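Local coordinates for protein 2-dehydro-3-deoxyphosphogluconate aldolase (Vibrio fischeri, PDB 3NZR) that belongs to the KDGP aldolase family, whose members adopt a TIM-barrel type of fold, and carries bound magnesium, at residues L16-G21 / G35-G40; V23-D28 / G229-E234. All blocks are in the same frame, centred on the assembly; numbering follows the deposited sequence.

Contact 1: residues L16-G21 / G35-G40. With MG (magnesium ion), chain E.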
ATOM      1  N   LEU A  16      10.171  20.940 -12.439  1.00 19.30           N
ATOM      2  CA  LEU A  16       8.891  21.092 -13.150  1.00 18.77           C
ATOM      3  C   LEU A  16       8.406  19.727 -13.742  1.00 19.21           C
ATOM      4  O   LEU A  16       9.203  18.858 -14.111  1.00 18.05           O
ATOM      5  CB  LEU A  16       9.074  22.058 -14.324  1.00 19.89           C
ATOM      6  CG  LEU A  16       9.640  23.416 -13.995  1.00 21.45           C
ATOM      7  CD1 LEU A  16       9.904  24.233 -15.278  1.00 23.45           C
ATOM      8  CD2 LEU A  16       8.761  24.182 -12.982  1.00 21.71           C
ATOM      9  N   ASN A  17       7.104  19.531 -13.778  1.00 18.30           N
ATOM     10  CA  ASN A  17       6.559  18.328 -14.380  1.00 18.41           C
ATOM     11  C   ASN A  17       5.474  18.803 -15.332  1.00 18.71           C
ATOM     12  O   ASN A  17       4.503  19.440 -14.887  1.00 19.46           O
ATOM     13  CB  ASN A  17       5.993  17.410 -13.320  1.00 18.63           C
ATOM     14  CG  ASN A  17       5.596  16.028 -13.882  1.00 20.89           C
ATOM     15  OD1 ASN A  17       5.189  15.916 -14.981  1.00 24.78           O
ATOM     16  ND2 ASN A  17       5.794  15.009 -13.121  1.00 24.84           N
ATOM     17  N   VAL A  18       5.676  18.514 -16.609  1.00 17.52           N
ATOM     18  CA  VAL A  18       4.871  18.986 -17.705  1.00 18.32           C
ATOM     19  C   VAL A  18       4.746  17.785 -18.678  1.00 19.13           C
ATOM     20  O   VAL A  18       5.614  16.895 -18.702  1.00 21.01           O
ATOM     21  CB  VAL A  18       5.473  20.212 -18.424  1.00 19.32           C
ATOM     22  CG1 VAL A  18       5.790  21.335 -17.395  1.00 19.86           C
ATOM     23  CG2 VAL A  18       6.736  19.837 -19.163  1.00 19.54           C
ATOM     24  N   LEU A  19       3.660  17.786 -19.447  1.00 18.85           N
ATOM     25  CA  LEU A  19       3.376  16.763 -20.384  1.00 19.89           C
ATOM     26  C   LEU A  19       4.116  17.036 -21.671  1.00 23.15           C
ATOM     27  O   LEU A  19       4.421  18.201 -21.980  1.00 23.54           O
ATOM     28  CB  LEU A  19       1.878  16.761 -20.689  1.00 21.78           C
ATOM     29  CG  LEU A  19       0.936  16.363 -19.529  1.00 22.64           C
ATOM     30  CD1 LEU A  19      -0.500  16.152 -20.072  1.00 25.50           C
ATOM     31  CD2 LEU A  19       1.518  15.101 -18.784  1.00 22.70           C
ATOM     32  N   ALA A  20       4.431  15.973 -22.414  1.00 24.23           N
ATOM     33  CA  ALA A  20       5.028  16.072 -23.759  1.00 26.78           C
ATOM     34  C   ALA A  20       4.036  15.537 -24.771  1.00 28.24           C
ATOM     35  O   ALA A  20       3.467  14.469 -24.562  1.00 28.90           O
ATOM     36  CB  ALA A  20       6.311  15.198 -23.846  1.00 27.00           C
ATOM     37  N   GLY A  21       3.827  16.308 -25.844  1.00 27.81           N
ATOM     38  CA  GLY A  21       2.982  15.960 -26.958  1.00 29.05           C
ATOM     39  C   GLY A  21       3.635  15.049 -27.985  1.00 29.35           C
ATOM     40  O   GLY A  21       2.978  14.475 -28.837  1.00 29.92           O
ATOM     41  N   GLY A  35      17.007  21.298 -18.300  1.00 26.87           N
ATOM     42  CA  GLY A  35      17.054  19.967 -17.666  1.00 25.57           C
ATOM     43  C   GLY A  35      16.298  19.831 -16.368  1.00 22.28           C
ATOM     44  O   GLY A  35      16.167  18.745 -15.924  1.00 23.47           O
ATOM     45  N   HIS A  36      15.821  20.903 -15.756  1.00 20.26           N
ATOM     46  CA  HIS A  36      15.150  20.869 -14.487  1.00 19.62           C
ATOM     47  C   HIS A  36      13.654  20.601 -14.705  1.00 19.94           C
ATOM     48  O   HIS A  36      12.794  21.386 -14.356  1.00 21.28           O
ATOM     49  CB  HIS A  36      15.392  22.156 -13.700  1.00 20.58           C
ATOM     50  CG  HIS A  36      16.851  22.463 -13.496  1.00 21.05           C
ATOM     51  ND1 HIS A  36      17.685  21.628 -12.782  1.00 23.06           N
ATOM     52  CD2 HIS A  36      17.646  23.437 -14.028  1.00 24.20           C
ATOM     53  CE1 HIS A  36      18.931  22.101 -12.846  1.00 28.00           C
ATOM     54  NE2 HIS A  36      18.930  23.209 -13.576  1.00 25.21           N
ATOM     55  N   VAL A  37      13.379  19.425 -15.251  1.00 19.73           N
ATOM     56  CA  VAL A  37      11.988  19.082 -15.649  1.00 20.26           C
ATOM     57  C   VAL A  37      11.845  17.562 -15.684  1.00 18.94           C
ATOM     58  O   VAL A  37      12.831  16.852 -15.832  1.00 20.75           O
ATOM     59  CB  VAL A  37      11.686  19.688 -17.027  1.00 20.35           C
ATOM     60  CG1 VAL A  37      12.540  19.010 -18.101  1.00 21.82           C
ATOM     61  CG2 VAL A  37      10.175  19.595 -17.391  1.00 21.32           C
ATOM     62  N   LEU A  38      10.615  17.077 -15.561  1.00 19.35           N
ATOM     63  CA  LEU A  38      10.267  15.728 -15.879  1.00 18.18           C
ATOM     64  C   LEU A  38       9.174  15.812 -16.889  1.00 19.48           C
ATOM     65  O   LEU A  38       8.267  16.589 -16.707  1.00 19.88           O
ATOM     66  CB  LEU A  38       9.673  15.059 -14.606  1.00 19.34           C
ATOM     67  CG  LEU A  38      10.608  14.928 -13.463  1.00 18.22           C
ATOM     68  CD1 LEU A  38       9.851  14.704 -12.104  1.00 20.49           C
ATOM     69  CD2 LEU A  38      11.593  13.811 -13.774  1.00 21.92           C
ATOM     70  N   VAL A  39       9.220  14.994 -17.942  1.00 19.58           N
ATOM     71  CA  VAL A  39       8.278  15.051 -18.993  1.00 21.74           C
ATOM     72  C   VAL A  39       7.286  13.872 -18.879  1.00 22.69           C
ATOM     73  O   VAL A  39       7.698  12.680 -18.815  1.00 23.77           O
ATOM     74  CB  VAL A  39       8.998  14.931 -20.341  1.00 23.22           C
ATOM     75  CG1 VAL A  39       8.071  14.487 -21.386  1.00 28.69           C
ATOM     76  CG2 VAL A  39       9.678  16.233 -20.729  1.00 25.21           C
ATOM     77  N   GLY A  40       6.012  14.212 -18.761  1.00 22.69           N
ATOM     78  CA  GLY A  40       4.975  13.218 -18.458  1.00 22.24           C
ATOM     79  C   GLY A  40       4.476  12.545 -19.745  1.00 22.77           C
ATOM     80  O   GLY A  40       4.250  13.239 -20.742  1.00 23.36           O
TER
HETATM   81 MG    MG E 601      20.811  24.205 -13.892  0.90 12.77          MG
HETATM   82  O   HOH W   1       2.309  13.086 -22.610  1.00 21.76           O
HETATM   83  O   HOH W   2      22.656  25.172 -14.205  1.00 34.89           O
HETATM   84  O   HOH W   3      20.924  25.052 -12.131  1.00 26.89           O
HETATM   85  O   HOH W   4      19.920  25.788 -14.609  1.00 30.98           O
HETATM   86  O   HOH W   5      20.771  23.452 -15.700  1.00 24.96           O
HETATM   87  O   HOH W   6      21.778  22.846 -13.074  1.00 31.16           O
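L16 to L19 and V37 to G40 run side by side as parallel strands, L16 level with V37 and L19 with G40, their short axes 26° apart and 4.5 Å from each other at the closest. The backbone ladder starts with L16 N on the carbonyl of H36, passes through L38 N to L16 O (2.7 Å), V18 N to L38 O and G40 N to V18 O, and ends with A20 N on G40 O. Beyond this last rung one water donates to both A20 O and G40 O. L16, V18, V37 and V39 share one face. There V18 CG2 meets V37 CG2 at 3.9 Å, the two side chains crossing at about a right angle. With CG1 at chi1 67°, V37 CG2 falls anti to the backbone N, 3.5 Å from L16 O, and I29 of helix 23-32 packs on V18, V37 and V39. N17, L19 and L38 take the other face, where N17 ND2 comes 4.2 Å from L38 CB; this amide also makes a weak hydrogen bond to S68 OG. L19 CD2 lies 4.0 Å from G40 CA, on the side where a glycine has no side chain to meet it. The H36 side chain leads away from the strands: NE2 binds magnesium at 2.1 Å, five waters complete the metal's six ligands, and ND1 is hydrogen-bonded to N8 O. With helix 23-32 between them, the strands form the first beta-alpha-beta unit of a TIM-barrel type of fold.

Contact 2: residues V23-D28 / G229-E234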
ATOM      1  N   VAL A  23       7.840  13.048 -28.911  1.00 28.86           N
ATOM      2  CA  VAL A  23       9.249  12.931 -28.592  1.00 31.03           C
ATOM      3  C   VAL A  23       9.994  14.225 -28.889  1.00 30.90           C
ATOM      4  O   VAL A  23      10.893  14.596 -28.141  1.00 31.61           O
ATOM      5  CB  VAL A  23       9.908  11.740 -29.364  1.00 31.92           C
ATOM      6  CG1 VAL A  23      11.449  11.803 -29.317  1.00 35.56           C
ATOM      7  CG2 VAL A  23       9.452  10.486 -28.738  1.00 33.30           C
ATOM      8  N   ASP A  24       9.628  14.905 -29.961  1.00 30.58           N
ATOM      9  CA  ASP A  24      10.335  16.136 -30.372  1.00 33.12           C
ATOM     10  C   ASP A  24      10.001  17.293 -29.403  1.00 31.03           C
ATOM     11  O   ASP A  24      10.864  18.137 -29.010  1.00 29.79           O
ATOM     12  CB  ASP A  24       9.938  16.513 -31.804  1.00 35.36           C
ATOM     13  CG  ASP A  24      10.725  17.717 -32.342  1.00 43.33           C
ATOM     14  OD1 ASP A  24      11.976  17.715 -32.240  1.00 47.20           O
ATOM     15  OD2 ASP A  24      10.082  18.681 -32.839  1.00 51.04           O
ATOM     16  N   ASN A  25       8.739  17.299 -28.984  1.00 28.29           N
ATOM     17  CA  ASN A  25       8.292  18.257 -27.997  1.00 26.36           C
ATOM     18  C   ASN A  25       9.097  18.052 -26.717  1.00 25.12           C
ATOM     19  O   ASN A  25       9.513  19.026 -26.085  1.00 23.44           O
ATOM     20  CB  ASN A  25       6.790  18.103 -27.796  1.00 25.45           C
ATOM     21  CG  ASN A  25       6.169  19.185 -26.924  1.00 25.56           C
ATOM     22  OD1 ASN A  25       5.247  18.893 -26.148  1.00 21.73           O
ATOM     23  ND2 ASN A  25       6.583  20.423 -27.108  1.00 22.44           N
ATOM     24  N   ALA A  26       9.253  16.786 -26.318  1.00 24.58           N
ATOM     25  CA  ALA A  26      10.040  16.451 -25.131  1.00 24.02           C
ATOM     26  C   ALA A  26      11.483  17.000 -25.154  1.00 25.18           C
ATOM     27  O   ALA A  26      11.933  17.584 -24.172  1.00 23.54           O
ATOM     28  CB  ALA A  26      10.078  14.970 -24.895  1.00 23.77           C
ATOM     29  N   ALA A  27      12.179  16.809 -26.267  1.00 27.94           N
ATOM     30  CA  ALA A  27      13.505  17.436 -26.501  1.00 29.24           C
ATOM     31  C   ALA A  27      13.479  18.936 -26.273  1.00 30.20           C
ATOM     32  O   ALA A  27      14.356  19.483 -25.567  1.00 28.42           O
ATOM     33  CB  ALA A  27      14.006  17.126 -27.919  1.00 30.40           C
ATOM     34  N   ASP A  28      12.478  19.613 -26.878  1.00 30.44           N
ATOM     35  CA  ASP A  28      12.369  21.077 -26.746  1.00 31.35           C
ATOM     36  C   ASP A  28      12.088  21.476 -25.308  1.00 28.78           C
ATOM     37  O   ASP A  28      12.614  22.444 -24.820  1.00 28.13           O
ATOM     38  CB  ASP A  28      11.273  21.682 -27.672  1.00 32.64           C
ATOM     39  CG  ASP A  28      11.588  21.526 -29.193  1.00 38.40           C
ATOM     40  OD1 ASP A  28      12.668  20.991 -29.563  1.00 42.78           O
ATOM     41  OD2 ASP A  28      10.708  21.926 -30.012  1.00 39.22           O
ATOM     42  N   GLY A 229      -1.306  20.117 -29.564  1.00 39.94           N
ATOM     43  CA  GLY A 229      -1.166  19.184 -28.444  1.00 38.56           C
ATOM     44  C   GLY A 229       0.234  19.266 -27.837  1.00 36.83           C
ATOM     45  O   GLY A 229       0.581  18.463 -26.966  1.00 38.47           O
ATOM     46  N   ASN A 230       1.041  20.236 -28.259  1.00 34.65           N
ATOM     47  CA  ASN A 230       2.389  20.372 -27.714  1.00 32.71           C
ATOM     48  C   ASN A 230       2.471  21.344 -26.545  1.00 29.73           C
ATOM     49  O   ASN A 230       1.827  22.391 -26.548  1.00 28.35           O
ATOM     50  CB  ASN A 230       3.380  20.776 -28.815  1.00 34.37           C
ATOM     51  CG  ASN A 230       3.768  19.597 -29.715  1.00 38.25           C
ATOM     52  OD1 ASN A 230       3.555  18.430 -29.374  1.00 42.85           O
ATOM     53  ND2 ASN A 230       4.348  19.896 -30.836  1.00 43.43           N
ATOM     54  N   THR A 231       3.282  20.998 -25.556  1.00 26.70           N
ATOM     55  CA  THR A 231       3.526  21.904 -24.461  1.00 25.38           C
ATOM     56  C   THR A 231       4.473  22.995 -25.016  1.00 25.40           C
ATOM     57  O   THR A 231       5.437  22.658 -25.670  1.00 26.23           O
ATOM     58  CB  THR A 231       4.150  21.156 -23.234  1.00 25.18           C
ATOM     59  OG1 THR A 231       3.149  20.296 -22.604  1.00 26.95           O
ATOM     60  CG2 THR A 231       4.741  22.163 -22.231  1.00 20.87           C
ATOM     61  N   ARG A 232       4.175  24.253 -24.735  1.00 25.74           N
ATOM     62  CA  ARG A 232       4.914  25.363 -25.322  1.00 27.67           C
ATOM     63  C   ARG A 232       6.248  25.509 -24.640  1.00 26.29           C
ATOM     64  O   ARG A 232       6.300  25.803 -23.420  1.00 24.88           O
ATOM     65  CB  ARG A 232       4.183  26.679 -25.138  1.00 29.19           C
ATOM     66  CG  ARG A 232       2.865  26.776 -25.811  1.00 32.11           C
ATOM     67  CD  ARG A 232       2.335  28.179 -25.654  1.00 38.02           C
ATOM     68  NE  ARG A 232       0.947  28.122 -26.028  1.00 43.02           N
ATOM     69  CZ  ARG A 232      -0.079  27.971 -25.201  1.00 43.16           C
ATOM     70  NH1 ARG A 232       0.075  27.948 -23.885  1.00 42.69           N
ATOM     71  NH2 ARG A 232      -1.298  27.893 -25.717  1.00 46.30           N
ATOM     72  N   PRO A 233       7.332  25.345 -25.411  1.00 28.13           N
ATOM     73  CA  PRO A 233       8.665  25.488 -24.785  1.00 28.27           C
ATOM     74  C   PRO A 233       8.866  26.868 -24.187  1.00 28.63           C
ATOM     75  O   PRO A 233       9.488  27.015 -23.124  1.00 26.31           O
ATOM     76  CB  PRO A 233       9.608  25.183 -25.945  1.00 30.84           C
ATOM     77  CG  PRO A 233       8.826  24.218 -26.740  1.00 31.38           C
ATOM     78  CD  PRO A 233       7.459  24.835 -26.765  1.00 28.95           C
ATOM     79  N   GLU A 234       8.299  27.881 -24.819  1.00 30.51           N
ATOM     80  CA  GLU A 234       8.423  29.250 -24.266  1.00 32.79           C
ATOM     81  C   GLU A 234       7.762  29.428 -22.881  1.00 30.73           C
ATOM     82  O   GLU A 234       8.205  30.243 -22.056  1.00 30.31           O
ATOM     83  CB  GLU A 234       7.950  30.334 -25.289  1.00 36.04           C
ATOM     84  CG  GLU A 234       6.438  30.355 -25.553  1.00 39.17           C
ATOM     85  CD  GLU A 234       5.994  29.564 -26.800  1.00 44.19           C
ATOM     86  OE1 GLU A 234       4.989  30.015 -27.440  1.00 48.77           O
ATOM     87  OE2 GLU A 234       6.629  28.513 -27.136  1.00 43.96           O
TER
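N25 reaches from helix 23-32 to the backbone of T231 and bonds it at both ends of its amide. T231 N donates to N25 OD1 at 2.9 Å, lying 26° off the carbonyl plane, while N25 ND2 gives an almost straight bond (176°) to T231 O, in the plane of its own amide and on a lone pair of the acceptor. CG anti to the backbone N extends the N25 side chain toward 230-231, and the paired bonds fix the rotation of its amide. OD1 is gripped a second time by G21 N, in the turn leading into the helix. Helix 23-32, the connection in the first beta-alpha-beta unit of the TIM-barrel type of fold, is thus joined to the weakly bonded strand 230-231 and the start of helix 233-247, where R232 occupies the N-cap position. Stacking adds to the polar pairing: the N230 amide lies against that of N25, the planes 21° apart and the side chains running in opposite directions, with N230 OD1 3.6 Å from N25 CB. Apolar packing comes one helical turn on, where the P233 ring puts CG 3.6 Å from D28 CB; P233 also touches A32 further along the same helix.

How the contacts relate
The centres of contacts 1 and 2 lie about 9 Å apart, on the same side of the chain's centre. Along the chain their segments alternate: 16-21, 23-28, 35-40, then 229-234 some two hundred residues after the helix. Helix 23-32 belongs to both regions, as the connection between the two strands of contact 1 and as one partner in contact 2. The two contacts also touch directly: T231 OG1 probably hydrogen-bonds L19 O (2.5 Å), and A20 CB packs against A26 CB. Strand 16-19 begins the parallel sheet, and N17's backbone bonds to P217 and I219 are consistent with closure of the barrel, while contact 2 brings the start of the last helix, 233-247, against the first beta-alpha-beta unit.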